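Local structure of nitronate monooxygenase family protein (Pseudomonas aeruginosa, 4QIT) at residues 65-79 against 128-142. The protein uses flavin mononucleotide and molecular oxygen to carry out the oxidative denitrification of alkyl nitronates, with propionate 3-nitronate as its best substrate. The protein carries 1 engineered substitution. Numbering follows the deposited sequence.
Sequences RGLTDKPFNVNLFCH and LLEERPAAVSFHFGA. With FMN (flavin mononucleotide), chain C; NIE (nitroethane), chain D.
Phe-140 turns the edge of its ring, at CE2, onto one face of Phe-77 in a T-shaped pair, with centroids 5.2 Å apart and planes at 68°. Its own face receives CD2 of His-139, 3.4 Å above the plane and offset toward the rim. At the edge of Phe-77, CE1 lies 3.2 Å from FMN N3; CZ also comes within 3.2 Å of C1 of nitroethane. FMN C2 lies over one face of His-139, offset toward the rim, in a fit too tight to be read closely; His-139 NE2 is hydrogen-bonded to Ser-189 O. These rings belong to neighbouring parallel TIM-barrel strands, 72-77 and 135-139, paired from Phe-72 O to Cys-78 N. With CG anti to the backbone N (chi1 179°), Asn-75 presents OD1 to FMN N3 at 3.1 Å (N-H...O 136°); a water joins its ND2 to FMN O2. On the same face, toward the strand starts, Ser-137 OG donates to Asn-73 OD1 (2.9 Å), tilted from the amide plane. On the face of Val-74 and Leu-76, Leu-76 CD1 meets Leu-128 CD1 tip to tip at 3.8 Å, and Val-74 CG2 packs on Pro-133 CB. The sheet thus separates a polar, aromatic face, consistent with seating the flavin beside nitroethane, from an apolar one against helices 54-65 and 124-131.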
loop_
_atom_site.group_PDB
_atom_site.type_symbol
_atom_site.label_atom_id
_atom_site.label_comp_id
_atom_site.label_asym_id
_atom_site.label_seq_id
_atom_site.Cartn_x
_atom_site.Cartn_y
_atom_site.Cartn_z
ATOM N N ARG A 65 -10.044 -23.255 -25.034
ATOM C CA ARG A 65 -11.363 -23.595 -25.568
ATOM C C ARG A 65 -11.619 -25.093 -25.646
ATOM O O ARG A 65 -12.774 -25.525 -25.641
ATOM C CB ARG A 65 -11.578 -22.961 -26.943
ATOM C CG ARG A 65 -11.890 -21.484 -26.889
ATOM C CD ARG A 65 -12.580 -21.015 -28.164
ATOM N NE ARG A 65 -12.437 -19.575 -28.367
ATOM C CZ ARG A 65 -13.388 -18.680 -28.126
ATOM N NH1 ARG A 65 -14.576 -19.066 -27.682
ATOM N NH2 ARG A 65 -13.158 -17.396 -28.343
ATOM N N GLY A 66 -10.550 -25.881 -25.723
ATOM C CA GLY A 66 -10.677 -27.325 -25.706
ATOM C C GLY A 66 -10.952 -27.856 -24.312
ATOM O O GLY A 66 -11.275 -29.035 -24.147
ATOM N N LEU A 67 -10.823 -26.986 -23.308
ATOM C CA LEU A 67 -10.982 -27.388 -21.909
ATOM C C LEU A 67 -12.176 -26.720 -21.205
ATOM O O LEU A 67 -12.591 -27.163 -20.135
ATOM C CB LEU A 67 -9.692 -27.114 -21.125
ATOM C CG LEU A 67 -8.402 -27.774 -21.583
ATOM C CD1 LEU A 67 -7.217 -27.225 -20.795
ATOM C CD2 LEU A 67 -8.504 -29.280 -21.403
ATOM N N THR A 68 -12.707 -25.649 -21.791
ATOM C CA THR A 68 -13.886 -24.976 -21.244
ATOM C C THR A 68 -14.755 -24.364 -22.339
ATOM O O THR A 68 -14.228 -23.890 -23.352
ATOM C CB THR A 68 -13.496 -23.868 -20.213
ATOM O OG1 THR A 68 -14.676 -23.297 -19.627
ATOM C CG2 THR A 68 -12.685 -22.759 -20.873
ATOM N N ASP A 69 -16.073 -24.379 -22.130
ATOM C CA ASP A 69 -17.024 -23.692 -23.013
ATOM C C ASP A 69 -17.278 -22.265 -22.545
ATOM O O ASP A 69 -17.946 -21.493 -23.224
ATOM C CB ASP A 69 -18.397 -24.389 -23.025
ATOM C CG ASP A 69 -18.365 -25.777 -23.611
ATOM O OD1 ASP A 69 -17.465 -26.081 -24.412
ATOM O OD2 ASP A 69 -19.272 -26.570 -23.266
ATOM N N LYS A 70 -16.763 -21.927 -21.368
ATOM C CA LYS A 70 -17.091 -20.674 -20.715
ATOM C C LYS A 70 -16.120 -19.539 -21.078
ATOM O O LYS A 70 -15.062 -19.785 -21.664
ATOM C CB LYS A 70 -17.202 -20.913 -19.194
ATOM C CG LYS A 70 -18.415 -21.789 -18.834
ATOM C CD LYS A 70 -18.367 -22.341 -17.414
ATOM C CE LYS A 70 -19.460 -23.380 -17.139
ATOM N NZ LYS A 70 -19.259 -24.659 -17.904
ATOM N N PRO A 71 -16.517 -18.287 -20.801
ATOM C CA PRO A 71 -15.661 -17.133 -21.098
ATOM C C PRO A 71 -14.322 -17.197 -20.382
ATOM O O PRO A 71 -14.246 -17.677 -19.260
ATOM C CB PRO A 71 -16.468 -15.965 -20.538
ATOM C CG PRO A 71 -17.901 -16.425 -20.723
ATOM C CD PRO A 71 -17.853 -17.865 -20.341
ATOM N N PHE A 72 -13.286 -16.699 -21.044
ATOM C CA PHE A 72 -11.977 -16.526 -20.419
ATOM C C PHE A 72 -11.309 -15.263 -20.950
ATOM O O PHE A 72 -11.783 -14.645 -21.909
ATOM C CB PHE A 72 -11.084 -17.765 -20.608
ATOM C CG PHE A 72 -10.816 -18.111 -22.048
ATOM C CD1 PHE A 72 -11.685 -18.944 -22.743
ATOM C CD2 PHE A 72 -9.702 -17.612 -22.706
ATOM C CE1 PHE A 72 -11.448 -19.272 -24.072
ATOM C CE2 PHE A 72 -9.457 -17.938 -24.035
ATOM C CZ PHE A 72 -10.338 -18.771 -24.717
ATOM N N ASN A 73 -10.199 -14.906 -20.314
ATOM C CA ASN A 73 -9.523 -13.625 -20.477
ATOM C C ASN A 73 -8.129 -13.872 -21.048
ATOM O O ASN A 73 -7.405 -14.768 -20.597
ATOM C CB ASN A 73 -9.462 -12.968 -19.085
ATOM C CG ASN A 73 -8.602 -11.710 -19.020
ATOM O OD1 ASN A 73 -8.464 -10.949 -19.989
ATOM N ND2 ASN A 73 -8.044 -11.463 -17.831
ATOM N N VAL A 74 -7.776 -13.099 -22.070
ATOM C CA VAL A 74 -6.463 -13.191 -22.698
ATOM C C VAL A 74 -5.730 -11.874 -22.493
ATOM O O VAL A 74 -6.239 -10.815 -22.870
ATOM C CB VAL A 74 -6.575 -13.527 -24.196
ATOM C CG1 VAL A 74 -5.203 -13.525 -24.847
ATOM C CG2 VAL A 74 -7.245 -14.889 -24.366
ATOM N N ASN A 75 -4.550 -11.936 -21.882
ATOM C CA ASN A 75 -3.844 -10.730 -21.453
ATOM C C ASN A 75 -2.599 -10.440 -22.289
ATOM O O ASN A 75 -1.811 -11.349 -22.599
ATOM C CB ASN A 75 -3.484 -10.872 -19.976
ATOM C CG ASN A 75 -2.728 -9.683 -19.423
ATOM O OD1 ASN A 75 -1.497 -9.688 -19.379
ATOM N ND2 ASN A 75 -3.459 -8.665 -18.981
ATOM N N LEU A 76 -2.425 -9.163 -22.634
ATOM C CA LEU A 76 -1.249 -8.711 -23.374
ATOM C C LEU A 76 -0.611 -7.498 -22.707
ATOM O O LEU A 76 -1.306 -6.582 -22.252
ATOM C CB LEU A 76 -1.619 -8.368 -24.826
ATOM C CG LEU A 76 -2.134 -9.558 -25.652
ATOM C CD1 LEU A 76 -3.652 -9.662 -25.583
ATOM C CD2 LEU A 76 -1.653 -9.501 -27.099
ATOM N N PHE A 77 0.715 -7.487 -22.667
ATOM C CA PHE A 77 1.433 -6.313 -22.188
ATOM C C PHE A 77 1.355 -5.207 -23.232
ATOM O O PHE A 77 1.446 -5.468 -24.436
ATOM C CB PHE A 77 2.899 -6.637 -21.921
ATOM C CG PHE A 77 3.121 -7.650 -20.823
ATOM C CD1 PHE A 77 2.065 -8.120 -20.052
ATOM C CD2 PHE A 77 4.397 -8.109 -20.561
ATOM C CE1 PHE A 77 2.287 -9.054 -19.052
ATOM C CE2 PHE A 77 4.633 -9.032 -19.560
ATOM C CZ PHE A 77 3.571 -9.511 -18.805
ATOM N N CYS A 78 1.194 -3.975 -22.764
ATOM C CA CYS A 78 1.022 -2.821 -23.637
ATOM C C CYS A 78 1.949 -1.706 -23.159
ATOM O O CYS A 78 1.573 -0.529 -23.095
ATOM C CB CYS A 78 -0.437 -2.361 -23.584
ATOM S SG CYS A 78 -0.955 -1.316 -24.969
ATOM N N HIS A 79 3.163 -2.099 -22.798
ATOM C CA HIS A 79 4.195 -1.154 -22.384
ATOM C C HIS A 79 4.692 -0.313 -23.569
ATOM O O HIS A 79 4.455 -0.657 -24.733
ATOM C CB HIS A 79 5.369 -1.914 -21.757
ATOM C CG HIS A 79 5.866 -3.056 -22.597
ATOM N ND1 HIS A 79 5.158 -4.228 -22.758
ATOM C CD2 HIS A 79 7.011 -3.200 -23.305
ATOM C CE1 HIS A 79 5.847 -5.047 -23.535
ATOM N NE2 HIS A 79 6.971 -4.452 -23.882
ATOM N N LEU A 128 -6.396 -11.769 -32.477
ATOM C CA LEU A 128 -7.455 -11.675 -31.471
ATOM C C LEU A 128 -8.832 -11.458 -32.101
ATOM O O LEU A 128 -9.835 -11.970 -31.604
ATOM C CB LEU A 128 -7.144 -10.565 -30.459
ATOM C CG LEU A 128 -5.910 -10.769 -29.576
ATOM C CD1 LEU A 128 -5.636 -9.502 -28.773
ATOM C CD2 LEU A 128 -6.090 -11.963 -28.647
ATOM N N LEU A 129 -8.877 -10.699 -33.195
ATOM C CA LEU A 129 -10.141 -10.425 -33.876
ATOM C C LEU A 129 -10.691 -11.700 -34.516
ATOM O O LEU A 129 -11.905 -11.867 -34.652
ATOM C CB LEU A 129 -9.967 -9.316 -34.921
ATOM C CG LEU A 129 -9.613 -7.931 -34.373
ATOM C CD1 LEU A 129 -9.381 -6.958 -35.515
ATOM C CD2 LEU A 129 -10.692 -7.413 -33.445
ATOM N N GLU A 130 -9.794 -12.608 -34.884
ATOM C CA GLU A 130 -10.200 -13.892 -35.449
ATOM C C GLU A 130 -10.679 -14.860 -34.366
ATOM O O GLU A 130 -11.711 -15.518 -34.517
ATOM C CB GLU A 130 -9.042 -14.532 -36.212
ATOM C CG GLU A 130 -8.627 -13.809 -37.487
ATOM C CD GLU A 130 -7.365 -14.402 -38.087
ATOM O OE1 GLU A 130 -7.403 -14.826 -39.262
ATOM O OE2 GLU A 130 -6.330 -14.440 -37.384
ATOM N N GLU A 131 -9.923 -14.954 -33.275
ATOM C CA GLU A 131 -10.205 -15.947 -32.238
ATOM C C GLU A 131 -11.319 -15.530 -31.275
ATOM O O GLU A 131 -12.003 -16.386 -30.707
ATOM C CB GLU A 131 -8.929 -16.290 -31.456
ATOM C CG GLU A 131 -7.831 -16.938 -32.290
ATOM C CD GLU A 131 -8.287 -18.196 -33.015
ATOM O OE1 GLU A 131 -8.967 -19.047 -32.396
ATOM O OE2 GLU A 131 -7.956 -18.340 -34.210
ATOM N N ARG A 132 -11.477 -14.223 -31.086
ATOM C CA ARG A 132 -12.540 -13.656 -30.253
ATOM C C ARG A 132 -12.703 -14.291 -28.868
ATOM O O ARG A 132 -13.756 -14.853 -28.557
ATOM C CB ARG A 132 -13.878 -13.693 -30.999
ATOM C CG ARG A 132 -13.816 -13.029 -32.364
ATOM C CD ARG A 132 -15.165 -13.016 -33.071
ATOM N NE ARG A 132 -15.003 -12.741 -34.499
ATOM C CZ ARG A 132 -15.931 -12.188 -35.276
ATOM N NH1 ARG A 132 -17.105 -11.834 -34.769
ATOM N NH2 ARG A 132 -15.680 -11.983 -36.564
ATOM N N PRO A 133 -11.666 -14.193 -28.022
ATOM C CA PRO A 133 -11.879 -14.593 -26.629
ATOM C C PRO A 133 -12.894 -13.645 -25.998
ATOM O O PRO A 133 -13.051 -12.521 -26.472
ATOM C CB PRO A 133 -10.494 -14.411 -26.000
ATOM C CG PRO A 133 -9.813 -13.388 -26.851
ATOM C CD PRO A 133 -10.333 -13.607 -28.245
ATOM N N ALA A 134 -13.590 -14.087 -24.956
ATOM C CA ALA A 134 -14.614 -13.254 -24.338
ATOM C C ALA A 134 -14.046 -11.950 -23.785
ATOM O O ALA A 134 -14.699 -10.904 -23.841
ATOM C CB ALA A 134 -15.333 -14.024 -23.245
ATOM N N ALA A 135 -12.832 -12.010 -23.242
ATOM C CA ALA A 135 -12.198 -10.811 -22.711
ATOM C C ALA A 135 -10.741 -10.701 -23.137
ATOM O O ALA A 135 -10.024 -11.703 -23.225
ATOM C CB ALA A 135 -12.308 -10.773 -21.196
ATOM N N VAL A 136 -10.317 -9.476 -23.428
ATOM C CA VAL A 136 -8.908 -9.179 -23.655
ATOM C C VAL A 136 -8.483 -8.089 -22.673
ATOM O O VAL A 136 -9.165 -7.073 -22.531
ATOM C CB VAL A 136 -8.637 -8.730 -25.108
ATOM C CG1 VAL A 136 -7.203 -8.189 -25.259
ATOM C CG2 VAL A 136 -8.888 -9.882 -26.079
ATOM N N SER A 137 -7.375 -8.319 -21.967
ATOM C CA SER A 137 -6.894 -7.368 -20.974
ATOM C C SER A 137 -5.504 -6.845 -21.331
ATOM O O SER A 137 -4.723 -7.535 -21.999
ATOM C CB SER A 137 -6.860 -8.026 -19.592
ATOM O OG SER A 137 -8.163 -8.197 -19.073
ATOM N N PHE A 138 -5.201 -5.636 -20.864
ATOM C CA PHE A 138 -3.926 -4.995 -21.144
ATOM C C PHE A 138 -3.261 -4.508 -19.872
ATOM O O PHE A 138 -3.934 -4.012 -18.956
ATOM C CB PHE A 138 -4.115 -3.823 -22.119
ATOM C CG PHE A 138 -4.631 -4.254 -23.456
ATOM C CD1 PHE A 138 -3.775 -4.810 -24.385
ATOM C CD2 PHE A 138 -5.977 -4.125 -23.775
ATOM C CE1 PHE A 138 -4.235 -5.231 -25.635
ATOM C CE2 PHE A 138 -6.455 -4.538 -25.026
ATOM C CZ PHE A 138 -5.585 -5.096 -25.952
ATOM N N HIS A 139 -1.938 -4.649 -19.829
ATOM C CA HIS A 139 -1.119 -4.269 -18.680
ATOM C C HIS A 139 -0.063 -3.281 -19.149
ATOM O O HIS A 139 0.483 -3.442 -20.242
ATOM C CB HIS A 139 -0.418 -5.503 -18.107
ATOM C CG HIS A 139 -0.053 -5.379 -16.662
ATOM N ND1 HIS A 139 -0.996 -5.170 -15.674
ATOM C CD2 HIS A 139 1.141 -5.447 -16.029
ATOM C CE1 HIS A 139 -0.399 -5.110 -14.503
ATOM N NE2 HIS A 139 0.904 -5.270 -14.688
ATOM N N PHE A 140 0.214 -2.281 -18.310
ATOM C CA PHE A 140 1.240 -1.243 -18.521
ATOM C C PHE A 140 0.763 -0.047 -19.333
ATOM O O PHE A 140 1.474 0.957 -19.413
ATOM C CB PHE A 140 2.533 -1.776 -19.163
ATOM C CG PHE A 140 3.217 -2.873 -18.395
ATOM C CD1 PHE A 140 3.418 -2.792 -17.019
ATOM C CD2 PHE A 140 3.712 -3.976 -19.075
ATOM C CE1 PHE A 140 4.090 -3.807 -16.350
ATOM C CE2 PHE A 140 4.373 -4.990 -18.416
ATOM C CZ PHE A 140 4.563 -4.910 -17.049
ATOM N N GLY A 141 -0.412 -0.155 -19.944
ATOM C CA GLY A 141 -0.954 0.933 -20.747
ATOM C C GLY A 141 -2.237 0.522 -21.445
ATOM O O GLY A 141 -2.628 -0.653 -21.424
ATOM N N ALA A 142 -2.897 1.491 -22.070
ATOM C CA ALA A 142 -4.087 1.199 -22.856
ATOM C C ALA A 142 -3.733 1.351 -24.327
ATOM O O ALA A 142 -2.977 2.257 -24.697
ATOM C CB ALA A 142 -5.214 2.135 -22.486
HETATM N N1 FMN C . -0.593 -9.035 -14.617
HETATM C C2 FMN C . -0.576 -8.919 -16.001
HETATM O O2 FMN C . -1.211 -8.015 -16.530
HETATM N N3 FMN C . 0.112 -9.813 -16.790
HETATM C C4 FMN C . 0.824 -10.824 -16.180
HETATM O O4 FMN C . 1.465 -11.637 -16.840
HETATM C C4A FMN C . 0.819 -10.936 -14.802
HETATM N N5 FMN C . 1.541 -11.951 -14.230
HETATM C C5A FMN C . 1.549 -12.116 -12.866
HETATM C C6 FMN C . 2.283 -13.167 -12.334
HETATM C C7 FMN C . 2.313 -13.383 -10.972
HETATM C C7M FMN C . 3.110 -14.556 -10.475
HETATM C C8 FMN C . 1.622 -12.520 -10.121
HETATM C C8M FMN C . 1.663 -12.732 -8.634
HETATM C C9 FMN C . 0.889 -11.458 -10.662
HETATM C C9A FMN C . 0.842 -11.248 -12.045
HETATM N N10 FMN C . 0.115 -10.203 -12.617
HETATM C C10 FMN C . 0.113 -10.047 -14.001
HETATM C "C1'" FMN C . -0.634 -9.229 -11.743
HETATM C "C2'" FMN C . -2.091 -9.606 -11.535
HETATM O "O2'" FMN C . -2.820 -9.308 -12.698
HETATM C "C3'" FMN C . -2.703 -8.816 -10.387
HETATM O "O3'" FMN C . -2.392 -7.441 -10.463
HETATM C "C4'" FMN C . -2.118 -9.351 -9.098
HETATM O "O4'" FMN C . -1.931 -10.750 -9.208
HETATM C "C5'" FMN C . -3.099 -9.078 -7.971
HETATM O "O5'" FMN C . -2.347 -9.225 -6.806
HETATM P P FMN C . -2.475 -10.516 -5.886
HETATM O O1P FMN C . -3.807 -11.177 -6.130
HETATM O O2P FMN C . -2.285 -10.056 -4.474
HETATM O O3P FMN C . -1.373 -11.419 -6.332
HETATM N N3 NIE D . 4.630 -10.461 -13.782
HETATM C C1 NIE D . 4.555 -9.140 -15.752
HETATM C C2 NIE D . 4.788 -10.525 -15.191
HETATM O O4 NIE D . 3.664 -9.861 -13.318
HETATM O O5 NIE D . 5.717 -10.695 -12.991
HETATM O O HOH W 1 -10.561 -20.060 -30.487
HETATM O O HOH W 2 -13.615 -16.784 -24.137
HETATM O O HOH W 3 -7.143 -9.031 -16.379
HETATM O O HOH W 4 -3.410 -6.173 -17.074
#